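Local coordinates for universal stress protein (Archaeoglobus fulgidus, PDB 3LOQ), which belongs to the universal stress protein family and binds the nucleotide AMP, although its precise role in the cell is not established, at residues D30-E33 against N34-K37; E116-K119 against A120-N123. All blocks are in the same frame, centred on the assembly; numbering follows the deposited sequence.

Interaction 1. Residues D30-E33 against N34-K37; sequences DLSE and NSFK. With AMP (adenosine monophosphate), chain C.
Ser-32 and Ser-35 are tied by two hydrogen bonds, both donated by Ser-35: backbone to side chain in one, side chain to backbone in the other. Ser-35 N donates to Ser-32 OG over 3.2 Å (N-H...O angle 147°), while Ser-35 OG gives a 2.8 Å bond to Ser-32 O, meeting it in the carbonyl plane on a lone pair. Ser-32 OG also donates, over 2.5 Å on the syn side, to Asp-30 OD2, which accepts Ser-32 N at 3.1 Å as well, from above the carboxylate plane. Two donors on one oxygen limit the carboxylate's rotation. A chi1 of 59° puts Ser-32 OG between its own N and C, where it can serve both Asp-30 and Ser-35.

Van der Waals contact comes from Phe-36: Ser-32 O sits over one face of its ring, 3.6 Å above the plane and offset toward the rim. The ring also packs on Val-87 and Val-91 of helix 75-97.

Toward the ligand, Asp-30 CB lies over the adenine face, 3.4 Å from AMP C5, and Asn-34 ND2 makes a weak 2.7 Å bond (118°) to the ribose O3'. An Asx turn at Asp-30, in the loop following strand 24-28, thus forms part of the AMP pocket of this universal stress protein domain.

Interaction 2. Residues E116-K119 against A120-N123; sequences EIIK and ASEN
Glu-116 O receives Ala-120 N at 3.0 Å with a nearly straight N-H...O angle of 166°, a regular i to i+4 helical bond. The methyl of Ala-120 lies beside the same carbonyl, CB being 3.4 Å from Glu-116 O. On the outer side, Glu-116 OE1 and Lys-119 NZ form only a long salt bridge of 3.9 Å.

Ile-117 comes next. Its carbonyl takes Ser-121 N at 2.9 Å, but the bond is weak, its N-H...O angle bent to 130°, and Ser-121 N makes a second weak bond to Ile-118 O.

At Ile-118 the side chain of Ser-121 takes over. Ser-121 OG donates to Ile-118 O over 2.6 Å, the donor tilted 23° from the carbonyl plane. With chi1 at 65° the hydroxyl stands between its own N and C and turns back onto the preceding turn of the helix. Replacing this serine with an alanine is likely to cost Ile-118 O its short hydroxyl bond, leaving it, among the bonds described, to the weak backbone N-H of the same position.

Lys-119 brings its carbonyl against the extended chain of Glu-122, whose CD comes within 3.5 Å of Lys-119 O; this is a contact without a bond. Beyond it, Asn-123 N bonds to Ala-120 O at 3.1 Å, an i to i+3 link.

The inner face of helix 113-121 rests on the parallel strands 24-28 and 52-60: Ile-117 touches Pro-28 and Leu-56, Ala-120 meets Leu-26 and Leu-56, and Ser-121 reaches Leu-26. Helix 145-152 flanks it, with Val-145 and Val-149 against Ile-117.

Interactions 1 and 2 do not touch: their centres are 19 Å apart and their nearest atoms about 8 Å. AMP connects them. The adenine is held between the two, since Asp-30 CB of interaction 1 and Ile-117 CD1 of interaction 2 lie on opposite faces of the base; Ile-117 CD1 is 3.8 Å from AMP N3. Interaction 1 supplies polar contact to the ribose as well, whereas from 116-123 it is the hydrocarbon side chain of Ile-117 that meets the base. Strand 24-28 relates the two in the fold, leading into the loop that holds 30-37 and underlying helix 113-121. Ser-144 OG, Val-145 N and Ser-146 OG are also hydrogen-bonded to AMP.

Interaction 1. Residues D30-E33 against N34-K37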
# COMPACT_ATOMS: atom_id res chain seq x y z
N ASP A 30 7.77 11.77 -6.43
CA ASP A 30 8.94 12.64 -6.44
C ASP A 30 9.66 12.49 -7.78
O ASP A 30 10.83 12.86 -7.92
CB ASP A 30 9.87 12.28 -5.29
CG ASP A 30 10.38 10.85 -5.38
OD1 ASP A 30 11.35 10.51 -4.65
OD2 ASP A 30 9.81 10.06 -6.18
N LEU A 31 8.96 11.93 -8.76
CA LEU A 31 9.49 11.76 -10.12
C LEU A 31 10.54 10.64 -10.23
O LEU A 31 11.17 10.49 -11.28
CB LEU A 31 10.10 13.07 -10.65
CG LEU A 31 9.28 14.34 -10.51
CD1 LEU A 31 9.96 15.51 -11.21
CD2 LEU A 31 7.85 14.13 -11.03
N SER A 32 10.75 9.89 -9.16
CA SER A 32 11.77 8.85 -9.15
C SER A 32 11.26 7.62 -9.89
O SER A 32 10.05 7.42 -10.03
CB SER A 32 12.10 8.45 -7.71
OG SER A 32 10.93 7.97 -7.06
N GLU A 33 12.18 6.79 -10.35
CA GLU A 33 11.78 5.54 -10.97
C GLU A 33 10.90 4.72 -10.00
O GLU A 33 9.87 4.18 -10.40
CB GLU A 33 13.01 4.76 -11.40
CG GLU A 33 12.80 3.92 -12.64
CD GLU A 33 14.12 3.57 -13.36
OE1 GLU A 33 15.21 4.06 -12.97
OE2 GLU A 33 14.04 2.79 -14.34
N ASN A 34 11.29 4.63 -8.73
CA ASN A 34 10.51 3.82 -7.79
C ASN A 34 9.08 4.33 -7.62
O ASN A 34 8.14 3.54 -7.48
CB ASN A 34 11.23 3.61 -6.44
CG ASN A 34 11.12 4.80 -5.50
OD1 ASN A 34 12.06 5.59 -5.36
ND2 ASN A 34 9.97 4.93 -4.84
N SER A 35 8.89 5.64 -7.72
CA SER A 35 7.53 6.18 -7.61
C SER A 35 6.60 5.77 -8.77
O SER A 35 5.37 5.79 -8.63
CB SER A 35 7.56 7.71 -7.45
OG SER A 35 7.78 8.37 -8.69
N PHE A 36 7.18 5.40 -9.91
CA PHE A 36 6.40 5.06 -11.11
C PHE A 36 6.04 3.58 -11.23
O PHE A 36 5.33 3.19 -12.16
CB PHE A 36 7.16 5.45 -12.39
CG PHE A 36 7.36 6.93 -12.54
CD1 PHE A 36 8.36 7.43 -13.36
CD2 PHE A 36 6.54 7.83 -11.88
CE1 PHE A 36 8.54 8.80 -13.52
CE2 PHE A 36 6.71 9.19 -12.04
CZ PHE A 36 7.71 9.68 -12.86
N LYS A 37 6.58 2.74 -10.34
CA LYS A 37 6.28 1.30 -10.40
C LYS A 37 4.77 1.08 -10.38
O LYS A 37 4.25 0.20 -11.08
CB LYS A 37 6.94 0.53 -9.24
CG LYS A 37 8.45 0.54 -9.29
CD LYS A 37 8.95 -0.14 -10.58
CE LYS A 37 10.47 -0.12 -10.71
NZ LYS A 37 10.89 -0.72 -12.01
P AMP C . 10.65 6.31 0.78
O1P AMP C . 10.12 5.55 1.97
O2P AMP C . 10.97 7.78 1.00
O3P AMP C . 11.70 5.55 0.01
O5' AMP C . 9.38 6.36 -0.22
C5' AMP C . 9.56 6.93 -1.52
C4' AMP C . 8.20 7.37 -1.99
O4' AMP C . 7.77 8.51 -1.26
C3' AMP C . 8.24 7.86 -3.41
O3' AMP C . 8.08 6.76 -4.29
C2' AMP C . 7.04 8.77 -3.47
O2' AMP C . 5.90 7.93 -3.65
C1' AMP C . 6.98 9.37 -2.08
N9 AMP C . 7.62 10.70 -2.13
C8 AMP C . 8.86 10.98 -1.70
N7 AMP C . 9.16 12.29 -1.89
C5 AMP C . 8.08 12.87 -2.46
C6 AMP C . 7.72 14.21 -2.93
N6 AMP C . 8.59 15.24 -2.81
N1 AMP C . 6.50 14.39 -3.46
C2 AMP C . 5.62 13.38 -3.58
N3 AMP C . 5.87 12.13 -3.17
C4 AMP C . 7.07 11.82 -2.61

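Interaction 2. Residues E116-K119 against A120-N123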
# COMPACT_ATOMS: atom_id res chain seq x y z
N GLU A 116 2.03 16.71 3.42
CA GLU A 116 1.22 17.08 2.26
C GLU A 116 0.48 15.89 1.64
O GLU A 116 -0.64 16.03 1.15
CB GLU A 116 2.04 17.83 1.21
CG GLU A 116 2.63 19.15 1.70
CD GLU A 116 1.58 20.10 2.29
OE1 GLU A 116 0.42 20.08 1.84
OE2 GLU A 116 1.93 20.86 3.22
N ILE A 117 1.10 14.71 1.69
CA ILE A 117 0.46 13.53 1.15
C ILE A 117 -0.74 13.19 2.02
O ILE A 117 -1.84 13.01 1.51
CB ILE A 117 1.42 12.31 1.03
CG1 ILE A 117 2.43 12.54 -0.11
CG2 ILE A 117 0.60 11.04 0.77
CD1 ILE A 117 3.71 11.69 -0.06
N ILE A 118 -0.53 13.11 3.33
CA ILE A 118 -1.62 12.79 4.24
C ILE A 118 -2.74 13.82 4.08
O ILE A 118 -3.91 13.48 4.04
CB ILE A 118 -1.16 12.78 5.70
CG1 ILE A 118 -0.13 11.67 5.93
CG2 ILE A 118 -2.36 12.57 6.63
CD1 ILE A 118 -0.72 10.33 5.79
N LYS A 119 -2.36 15.09 4.00
CA LYS A 119 -3.33 16.17 3.89
C LYS A 119 -4.24 15.93 2.68
O LYS A 119 -5.48 15.94 2.81
CB LYS A 119 -2.61 17.52 3.78
CG LYS A 119 -3.52 18.73 3.80
CD LYS A 119 -2.71 20.01 3.62
CE LYS A 119 -3.56 21.20 3.15
NZ LYS A 119 -2.72 22.28 2.53
N ALA A 120 -3.62 15.69 1.53
CA ALA A 120 -4.32 15.42 0.27
C ALA A 120 -5.16 14.15 0.31
O ALA A 120 -6.16 14.05 -0.40
CB ALA A 120 -3.30 15.33 -0.91
N SER A 121 -4.75 13.18 1.10
CA SER A 121 -5.37 11.86 1.05
C SER A 121 -6.80 11.85 1.57
O SER A 121 -7.52 10.87 1.37
CB SER A 121 -4.56 10.82 1.83
OG SER A 121 -4.54 11.15 3.20
N GLU A 122 -7.20 12.92 2.25
CA GLU A 122 -8.56 13.01 2.78
C GLU A 122 -9.55 12.97 1.63
O GLU A 122 -10.68 12.52 1.79
CB GLU A 122 -8.74 14.29 3.59
CG GLU A 122 -7.90 14.33 4.86
CD GLU A 122 -7.77 15.73 5.42
OE1 GLU A 122 -8.43 16.65 4.89
OE2 GLU A 122 -6.99 15.92 6.39
N ASN A 123 -9.11 13.43 0.46
CA ASN A 123 -9.94 13.43 -0.73
C ASN A 123 -9.92 12.15 -1.56
O ASN A 123 -10.56 12.10 -2.61
CB ASN A 123 -9.54 14.61 -1.64
CG ASN A 123 -9.70 15.95 -0.95
OD1 ASN A 123 -10.65 16.17 -0.19
ND2 ASN A 123 -8.77 16.87 -1.23